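Side-chain contacts in trans-4-hydroxy-L-proline dehydratase (Clostridioides difficile 70-100-2010, PDB 6VXC), which uses glycyl radical chemistry to dehydrate trans-4-hydroxy-L-proline to (S)-1-pyrroline-5-carboxylate in the anaerobic degradation of 4-hydroxyproline: residues E263-V268 / Y283-I288; R501-Y506 / F510-K515; T583-N588 / F595-L600. All blocks are in the same frame, centred on the assembly; numbering follows the deposited sequence.

Contact 1 of 3, residues E263-V268 / Y283-I288; sequences ETCDVV and YWFVHI
V268, which meets F285 across this contact, is held in place through its backbone: T264 O accepts from V268 N at 3.1 Å and also from V267 N at 3.0 Å. Two donors thus converge on one carbonyl oxygen and set the course of the chain just where V268 turns its own carbonyl toward the aromatic ring. V268 O lies 3.7 Å from F285 CE2, near the plane of the ring and at its edge. The second visitor to that edge is sulfur. C265 SG comes within 3.6 Å of F285 CZ and sits 84° off the ring normal, a sulfur-aromatic contact made with the rim and not with the face. Because the SG of C265 stands beside its backbone N (chi1 -61°), the sulfur projects from the helix to the border of the ring. The contact illustrates how a phenyl edge, whose C-H groups are slightly positive, probably suits the partly negative V268 O and the polarisable sulfur where no conventional donor is at work. V268 CG2 adds a looser apolar touch to F285 CD2.

Elsewhere on the F285 helix, Y283 OH and H287 ND1 form a nearly straight hydrogen bond of 2.8 Å in the imidazole plane, while W284 CZ3 lies 3.4 Å above the centre of a face of H287; the imidazole thus has one partner at its edge and another over a face. F285 also rests on P269 of the connecting loop, and L234 of helix 214-248 joins Y238 and A239 around the F285-C265 pair, packing the consecutive helices 252-267 and 276-293 against a third.

Contact 2 of 3, residues R501-Y506 / F510-K515; sequences RNFQSY and FEAFKK
Both Y506 (chi1 177°) and F510 (chi1 -169°) hold CG opposite the backbone N, and four positions apart, about one helical turn, their side chains run side by side and point the same way. Y506 CE2 approaches F510 CB at 4.1 Å, and farther out Y506 OH lies beside F510 CD1 at the same separation. The backbone ties the same two residues together, F510 N donating to Y506 O at 2.8 Å in the opening turn of helix 506-538. F503 comes in from the preceding loop. Its CG stands beside the backbone N (chi1 -66°), which carries the far end of the ring to the helix, where F503 CZ meets A512 CB at 3.6 Å. Between these two contacts lies a helix N-cap: S505 OG bonds to E508 N, while E508 OE2 takes Q504 N. K514 CG lies over one face of F510, offset toward the rim, and L582 of helix 575-591 packs on both Y506 and F510. Here the polar and apolar roles are separate: S505 caps one backbone amide of the helix, whereas the buried side-chain contacts are largely apolar and probably hold by van der Waals fit and exclusion of water.

Contact 3 of 3, residues T583-N588 / F595-L600; sequences TAIKYN and FDMDTL
I585 reaches the second segment with both branches. Its CG1 stands beside the backbone N and runs to L600, where I585 CG1 lies 3.6 Å from L600 CD2, the two side chains crossing at about a right angle; the CD1 end of I585 touches the same methyl more loosely. The other branch, CG2, faces the methyl of M597 at 4.1 Å from M597 CE. M597 starts with CG anti to its backbone N but bends at chi2 (69°) and chi3 (65°), folding its end toward the isoleucine. P679 of a loop packs on I585 as well.

This is a helix-loop-helix turn, in which helix 575-591 packs its last turns against the opening of helix 597-605. The second helix begins at D596, its N-cap: D596 OD1 accepts from T599 N at 2.8 Å and from T599 OG1 at 2.6 Å, the two donors reaching it from opposite faces of the carboxylate plane. That double grip holds the turn from which M597 and L600 extend.

From K586 to N588 the first helix widens into a pi-type turn, and N588 bends back on its own helix. N588 ND2 donates to A584 O at 2.9 Å, in the carbonyl plane and on a lone pair, while N588 N also bonds to that oxygen; T622 OG1 is a further partner of the amide nitrogen. N588 CB lies 3.4 Å from F595 CZ. The two side chains cross obliquely, with the amide and ring planes 13° apart. I614, L617 and V618 of helix 612-620 pack around the F595 ring.

The three contacts follow one another along the chain, each closing before the next opens, and all lie within the pyruvate formate lyase-like region, away from the probable active-site residues C454 and E456. Contact 1 stands on the opposite side of the chain's centre from the others, its centre 59 Å from that of contact 2 and 62 Å from that of contact 3. Contacts 2 and 3, centres 12 Å apart, touch: R501 NE forms a 3.0 Å salt bridge with D598 OD1, tying the loop before helix 506-538 to helix 597-605, and the cation-pi contact of K586 with Y506 joins helices 506-538 and 575-591. This peripheral helical region is remote from helices 252-267 and 276-293.

Contact 1 of 3, residues E263-V268 / Y283-I288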
# COMPACT_ATOMS: atom_id res chain seq x y z
N GLU A 263 9.07 -25.09 21.12
CA GLU A 263 9.68 -24.25 22.16
C GLU A 263 9.48 -22.76 21.89
O GLU A 263 9.31 -21.97 22.83
CB GLU A 263 11.19 -24.52 22.27
CG GLU A 263 11.59 -25.79 22.99
CD GLU A 263 13.04 -26.20 22.69
OE1 GLU A 263 13.36 -27.39 22.90
OE2 GLU A 263 13.85 -25.33 22.29
N THR A 264 9.57 -22.35 20.64
CA THR A 264 9.37 -20.95 20.32
C THR A 264 7.94 -20.52 20.61
O THR A 264 7.70 -19.46 21.19
CB THR A 264 9.76 -20.71 18.86
OG1 THR A 264 11.11 -21.14 18.66
CG2 THR A 264 9.61 -19.25 18.45
N CYS A 265 6.98 -21.36 20.22
CA CYS A 265 5.56 -21.07 20.44
C CYS A 265 5.14 -21.23 21.90
O CYS A 265 4.09 -20.71 22.29
CB CYS A 265 4.73 -21.97 19.52
SG CYS A 265 5.06 -21.72 17.74
N ASP A 266 5.92 -21.94 22.72
CA ASP A 266 5.69 -21.92 24.17
C ASP A 266 5.88 -20.52 24.72
O ASP A 266 5.31 -20.18 25.77
CB ASP A 266 6.66 -22.85 24.91
CG ASP A 266 6.33 -24.31 24.74
OD1 ASP A 266 5.20 -24.64 24.34
OD2 ASP A 266 7.23 -25.14 25.01
N VAL A 267 6.68 -19.70 24.05
CA VAL A 267 6.96 -18.36 24.54
C VAL A 267 6.02 -17.35 23.89
O VAL A 267 5.30 -16.63 24.58
CB VAL A 267 8.43 -17.96 24.30
CG1 VAL A 267 8.69 -16.56 24.84
CG2 VAL A 267 9.38 -18.98 24.93
N VAL A 268 6.03 -17.30 22.56
CA VAL A 268 5.26 -16.29 21.83
C VAL A 268 4.07 -16.93 21.14
O VAL A 268 4.14 -18.06 20.68
CB VAL A 268 6.18 -15.55 20.82
CG1 VAL A 268 7.34 -14.90 21.55
CG2 VAL A 268 6.66 -16.49 19.69
N TYR A 283 6.43 -11.49 15.58
CA TYR A 283 5.93 -10.60 14.54
C TYR A 283 5.02 -11.35 13.59
O TYR A 283 3.93 -10.86 13.25
CB TYR A 283 7.05 -9.92 13.74
CG TYR A 283 6.39 -9.28 12.55
CD1 TYR A 283 5.70 -8.08 12.68
CD2 TYR A 283 6.28 -9.96 11.35
CE1 TYR A 283 5.02 -7.54 11.62
CE2 TYR A 283 5.58 -9.43 10.28
CZ TYR A 283 4.95 -8.22 10.44
OH TYR A 283 4.26 -7.69 9.39
N TRP A 284 5.43 -12.54 13.14
CA TRP A 284 4.66 -13.23 12.11
C TRP A 284 3.30 -13.69 12.63
O TRP A 284 2.32 -13.67 11.88
CB TRP A 284 5.44 -14.41 11.52
CG TRP A 284 4.70 -14.93 10.33
CD1 TRP A 284 4.10 -16.15 10.19
CD2 TRP A 284 4.41 -14.21 9.12
NE1 TRP A 284 3.47 -16.23 8.98
CE2 TRP A 284 3.65 -15.06 8.29
CE3 TRP A 284 4.74 -12.93 8.65
CZ2 TRP A 284 3.20 -14.67 7.03
CZ3 TRP A 284 4.30 -12.54 7.39
CH2 TRP A 284 3.53 -13.42 6.60
N PHE A 285 3.23 -14.13 13.89
CA PHE A 285 1.93 -14.47 14.48
C PHE A 285 1.01 -13.26 14.51
O PHE A 285 -0.18 -13.35 14.18
CB PHE A 285 2.12 -15.04 15.89
CG PHE A 285 2.44 -16.52 15.93
CD1 PHE A 285 1.98 -17.38 14.93
CD2 PHE A 285 3.18 -17.05 16.98
CE1 PHE A 285 2.26 -18.75 14.98
CE2 PHE A 285 3.47 -18.42 17.04
CZ PHE A 285 3.01 -19.28 16.04
N VAL A 286 1.54 -12.12 14.95
CA VAL A 286 0.76 -10.88 14.95
C VAL A 286 0.31 -10.55 13.53
O VAL A 286 -0.83 -10.14 13.30
CB VAL A 286 1.58 -9.73 15.57
CG1 VAL A 286 0.83 -8.40 15.41
CG2 VAL A 286 1.92 -9.99 17.03
N HIS A 287 1.20 -10.72 12.55
CA HIS A 287 0.84 -10.49 11.15
C HIS A 287 -0.32 -11.38 10.72
O HIS A 287 -1.33 -10.89 10.19
CB HIS A 287 2.08 -10.73 10.27
CG HIS A 287 1.87 -10.48 8.81
ND1 HIS A 287 2.49 -9.45 8.14
CD2 HIS A 287 1.14 -11.15 7.88
CE1 HIS A 287 2.13 -9.48 6.87
NE2 HIS A 287 1.32 -10.51 6.68
N ILE A 288 -0.23 -12.69 10.97
CA ILE A 288 -1.32 -13.60 10.65
C ILE A 288 -2.59 -13.14 11.36
O ILE A 288 -3.69 -13.20 10.80
CB ILE A 288 -0.96 -15.04 11.05
CG1 ILE A 288 0.20 -15.55 10.18
CG2 ILE A 288 -2.17 -15.97 10.91
CD1 ILE A 288 -0.15 -15.59 8.73

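Contact 2 of 3, residues R501-Y506 / F510-K515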
# COMPACT_ATOMS: atom_id res chain seq x y z
N ARG A 501 -15.11 28.46 -23.85
CA ARG A 501 -14.90 29.42 -24.92
C ARG A 501 -15.10 30.86 -24.46
O ARG A 501 -14.61 31.78 -25.11
CB ARG A 501 -15.83 29.11 -26.10
CG ARG A 501 -15.65 27.70 -26.67
CD ARG A 501 -16.88 27.27 -27.44
NE ARG A 501 -16.77 25.90 -27.94
CZ ARG A 501 -17.12 24.83 -27.23
NH1 ARG A 501 -17.00 23.61 -27.75
NH2 ARG A 501 -17.58 24.98 -26.00
N ASN A 502 -15.81 31.08 -23.36
CA ASN A 502 -16.00 32.43 -22.84
C ASN A 502 -14.94 32.84 -21.83
O ASN A 502 -14.95 33.99 -21.39
CB ASN A 502 -17.38 32.57 -22.20
CG ASN A 502 -18.50 32.37 -23.20
OD1 ASN A 502 -18.36 32.72 -24.37
ND2 ASN A 502 -19.61 31.84 -22.74
N PHE A 503 -14.04 31.94 -21.46
CA PHE A 503 -12.98 32.32 -20.54
C PHE A 503 -12.04 33.28 -21.26
O PHE A 503 -11.53 32.96 -22.34
CB PHE A 503 -12.24 31.08 -20.04
CG PHE A 503 -13.08 30.17 -19.19
CD1 PHE A 503 -14.23 30.64 -18.58
CD2 PHE A 503 -12.71 28.86 -18.98
CE1 PHE A 503 -15.00 29.80 -17.79
CE2 PHE A 503 -13.47 28.02 -18.19
CZ PHE A 503 -14.61 28.49 -17.60
N GLN A 504 -11.85 34.47 -20.71
CA GLN A 504 -11.03 35.47 -21.36
C GLN A 504 -9.57 35.38 -20.95
O GLN A 504 -8.72 36.01 -21.59
CB GLN A 504 -11.56 36.88 -21.04
CG GLN A 504 -12.87 37.18 -21.75
CD GLN A 504 -12.77 36.93 -23.25
OE1 GLN A 504 -11.89 37.47 -23.93
NE2 GLN A 504 -13.67 36.09 -23.77
N SER A 505 -9.26 34.61 -19.91
CA SER A 505 -7.91 34.56 -19.39
C SER A 505 -7.62 33.17 -18.85
O SER A 505 -8.52 32.41 -18.49
CB SER A 505 -7.71 35.60 -18.28
OG SER A 505 -8.44 35.22 -17.13
N TYR A 506 -6.32 32.87 -18.76
CA TYR A 506 -5.91 31.63 -18.11
C TYR A 506 -6.39 31.60 -16.66
O TYR A 506 -6.84 30.56 -16.17
CB TYR A 506 -4.40 31.47 -18.18
CG TYR A 506 -3.95 30.23 -17.45
CD1 TYR A 506 -4.05 28.98 -18.05
CD2 TYR A 506 -3.48 30.30 -16.15
CE1 TYR A 506 -3.65 27.83 -17.38
CE2 TYR A 506 -3.09 29.18 -15.47
CZ TYR A 506 -3.17 27.95 -16.09
OH TYR A 506 -2.77 26.84 -15.40
N PHE A 510 -8.35 28.61 -14.75
CA PHE A 510 -7.84 27.93 -13.56
C PHE A 510 -8.79 28.06 -12.38
O PHE A 510 -8.89 27.13 -11.57
CB PHE A 510 -6.46 28.45 -13.18
CG PHE A 510 -5.76 27.60 -12.13
CD1 PHE A 510 -5.48 26.26 -12.37
CD2 PHE A 510 -5.38 28.15 -10.91
CE1 PHE A 510 -4.84 25.47 -11.39
CE2 PHE A 510 -4.74 27.37 -9.95
CZ PHE A 510 -4.47 26.03 -10.19
N GLU A 511 -9.48 29.19 -12.26
CA GLU A 511 -10.50 29.34 -11.22
C GLU A 511 -11.65 28.36 -11.43
O GLU A 511 -12.14 27.76 -10.47
CB GLU A 511 -11.02 30.78 -11.20
CG GLU A 511 -12.35 30.96 -10.48
CD GLU A 511 -12.96 32.35 -10.73
OE1 GLU A 511 -12.48 33.32 -10.11
OE2 GLU A 511 -13.89 32.47 -11.57
N ALA A 512 -12.09 28.18 -12.68
CA ALA A 512 -13.12 27.19 -12.97
C ALA A 512 -12.66 25.78 -12.60
O ALA A 512 -13.43 24.99 -12.03
CB ALA A 512 -13.51 27.25 -14.45
N PHE A 513 -11.41 25.44 -12.92
CA PHE A 513 -10.87 24.15 -12.52
C PHE A 513 -10.90 23.98 -11.01
O PHE A 513 -11.26 22.91 -10.50
CB PHE A 513 -9.43 24.00 -13.03
CG PHE A 513 -8.66 22.88 -12.37
CD1 PHE A 513 -8.84 21.57 -12.75
CD2 PHE A 513 -7.76 23.16 -11.35
CE1 PHE A 513 -8.13 20.54 -12.15
CE2 PHE A 513 -7.05 22.14 -10.72
CZ PHE A 513 -7.24 20.82 -11.12
N LYS A 514 -10.48 25.01 -10.27
CA LYS A 514 -10.49 24.93 -8.82
C LYS A 514 -11.90 24.75 -8.27
O LYS A 514 -12.09 24.03 -7.28
CB LYS A 514 -9.82 26.18 -8.23
CG LYS A 514 -8.30 26.19 -8.44
CD LYS A 514 -7.60 27.19 -7.52
CE LYS A 514 -7.86 28.64 -7.94
NZ LYS A 514 -7.10 29.66 -7.13
N LYS A 515 -12.90 25.33 -8.92
CA LYS A 515 -14.28 25.10 -8.49
C LYS A 515 -14.71 23.67 -8.76
O LYS A 515 -15.38 23.06 -7.92
CB LYS A 515 -15.24 26.07 -9.18
CG LYS A 515 -15.13 27.52 -8.74
CD LYS A 515 -16.24 28.31 -9.42
CE LYS A 515 -16.00 29.80 -9.39
NZ LYS A 515 -17.10 30.47 -10.15

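Contact 3 of 3, residues T583-N588 / F595-L600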
# COMPACT_ATOMS: atom_id res chain seq x y z
N THR A 583 -0.58 23.75 -18.96
CA THR A 583 0.53 24.46 -19.60
C THR A 583 0.28 24.61 -21.09
O THR A 583 0.50 25.69 -21.65
CB THR A 583 1.86 23.73 -19.35
OG1 THR A 583 2.16 23.70 -17.95
CG2 THR A 583 3.01 24.45 -20.07
N ALA A 584 -0.21 23.56 -21.74
CA ALA A 584 -0.49 23.66 -23.17
C ALA A 584 -1.54 24.73 -23.46
O ALA A 584 -1.45 25.45 -24.46
CB ALA A 584 -0.95 22.30 -23.71
N ILE A 585 -2.56 24.82 -22.62
CA ILE A 585 -3.61 25.81 -22.83
C ILE A 585 -3.07 27.22 -22.61
O ILE A 585 -3.28 28.11 -23.44
CB ILE A 585 -4.81 25.51 -21.92
CG1 ILE A 585 -5.49 24.20 -22.35
CG2 ILE A 585 -5.77 26.70 -21.92
CD1 ILE A 585 -6.63 23.74 -21.41
N LYS A 586 -2.35 27.44 -21.51
CA LYS A 586 -1.82 28.77 -21.24
C LYS A 586 -0.89 29.23 -22.36
O LYS A 586 -1.01 30.35 -22.86
CB LYS A 586 -1.07 28.77 -19.91
CG LYS A 586 -0.48 30.11 -19.54
CD LYS A 586 0.27 29.95 -18.23
CE LYS A 586 0.64 31.27 -17.64
NZ LYS A 586 1.28 31.03 -16.32
N TYR A 587 0.01 28.34 -22.79
CA TYR A 587 1.01 28.71 -23.79
C TYR A 587 0.38 28.96 -25.15
O TYR A 587 0.64 29.99 -25.78
CB TYR A 587 2.07 27.60 -23.88
CG TYR A 587 3.27 27.90 -24.76
CD1 TYR A 587 4.34 28.63 -24.27
CD2 TYR A 587 3.35 27.41 -26.06
CE1 TYR A 587 5.45 28.90 -25.06
CE2 TYR A 587 4.47 27.68 -26.87
CZ TYR A 587 5.52 28.43 -26.35
OH TYR A 587 6.63 28.71 -27.11
N ASN A 588 -0.47 28.05 -25.60
CA ASN A 588 -0.99 28.10 -26.96
C ASN A 588 -2.24 28.96 -27.11
O ASN A 588 -2.37 29.69 -28.10
CB ASN A 588 -1.27 26.68 -27.47
CG ASN A 588 -0.00 25.89 -27.69
OD1 ASN A 588 0.72 26.12 -28.66
ND2 ASN A 588 0.27 24.94 -26.79
N PHE A 595 -3.93 29.15 -31.34
CA PHE A 595 -5.28 28.70 -31.65
C PHE A 595 -6.17 29.07 -30.47
O PHE A 595 -5.69 29.42 -29.39
CB PHE A 595 -5.32 27.20 -31.96
CG PHE A 595 -4.68 26.31 -30.91
CD1 PHE A 595 -5.38 25.94 -29.78
CD2 PHE A 595 -3.39 25.85 -31.07
CE1 PHE A 595 -4.81 25.12 -28.82
CE2 PHE A 595 -2.80 25.03 -30.11
CZ PHE A 595 -3.51 24.66 -28.98
N ASP A 596 -7.48 29.00 -30.68
CA ASP A 596 -8.42 29.41 -29.65
C ASP A 596 -9.00 28.20 -28.93
O ASP A 596 -8.74 27.05 -29.29
CB ASP A 596 -9.53 30.31 -30.23
CG ASP A 596 -10.38 29.64 -31.31
OD1 ASP A 596 -10.35 28.42 -31.49
OD2 ASP A 596 -11.11 30.38 -32.01
N MET A 597 -9.77 28.48 -27.87
CA MET A 597 -10.34 27.41 -27.06
C MET A 597 -11.29 26.55 -27.89
O MET A 597 -11.28 25.31 -27.77
CB MET A 597 -11.07 27.99 -25.85
CG MET A 597 -11.64 26.94 -24.91
SD MET A 597 -10.39 25.98 -24.01
CE MET A 597 -9.67 27.27 -23.01
N ASP A 598 -12.11 27.18 -28.73
CA ASP A 598 -13.05 26.42 -29.54
C ASP A 598 -12.33 25.41 -30.43
O ASP A 598 -12.76 24.25 -30.54
CB ASP A 598 -13.88 27.36 -30.40
CG ASP A 598 -14.84 26.62 -31.28
OD1 ASP A 598 -15.81 26.06 -30.74
OD2 ASP A 598 -14.59 26.57 -32.50
N THR A 599 -11.22 25.81 -31.03
CA THR A 599 -10.45 24.88 -31.84
C THR A 599 -9.88 23.75 -31.01
O THR A 599 -9.92 22.59 -31.41
CB THR A 599 -9.32 25.63 -32.56
OG1 THR A 599 -9.87 26.67 -33.37
CG2 THR A 599 -8.53 24.68 -33.44
N LEU A 600 -9.32 24.07 -29.84
CA LEU A 600 -8.78 23.02 -28.98
C LEU A 600 -9.86 22.01 -28.61
O LEU A 600 -9.66 20.80 -28.70
CB LEU A 600 -8.16 23.62 -27.72
CG LEU A 600 -7.75 22.59 -26.66
CD1 LEU A 600 -6.63 21.66 -27.17
CD2 LEU A 600 -7.32 23.25 -25.36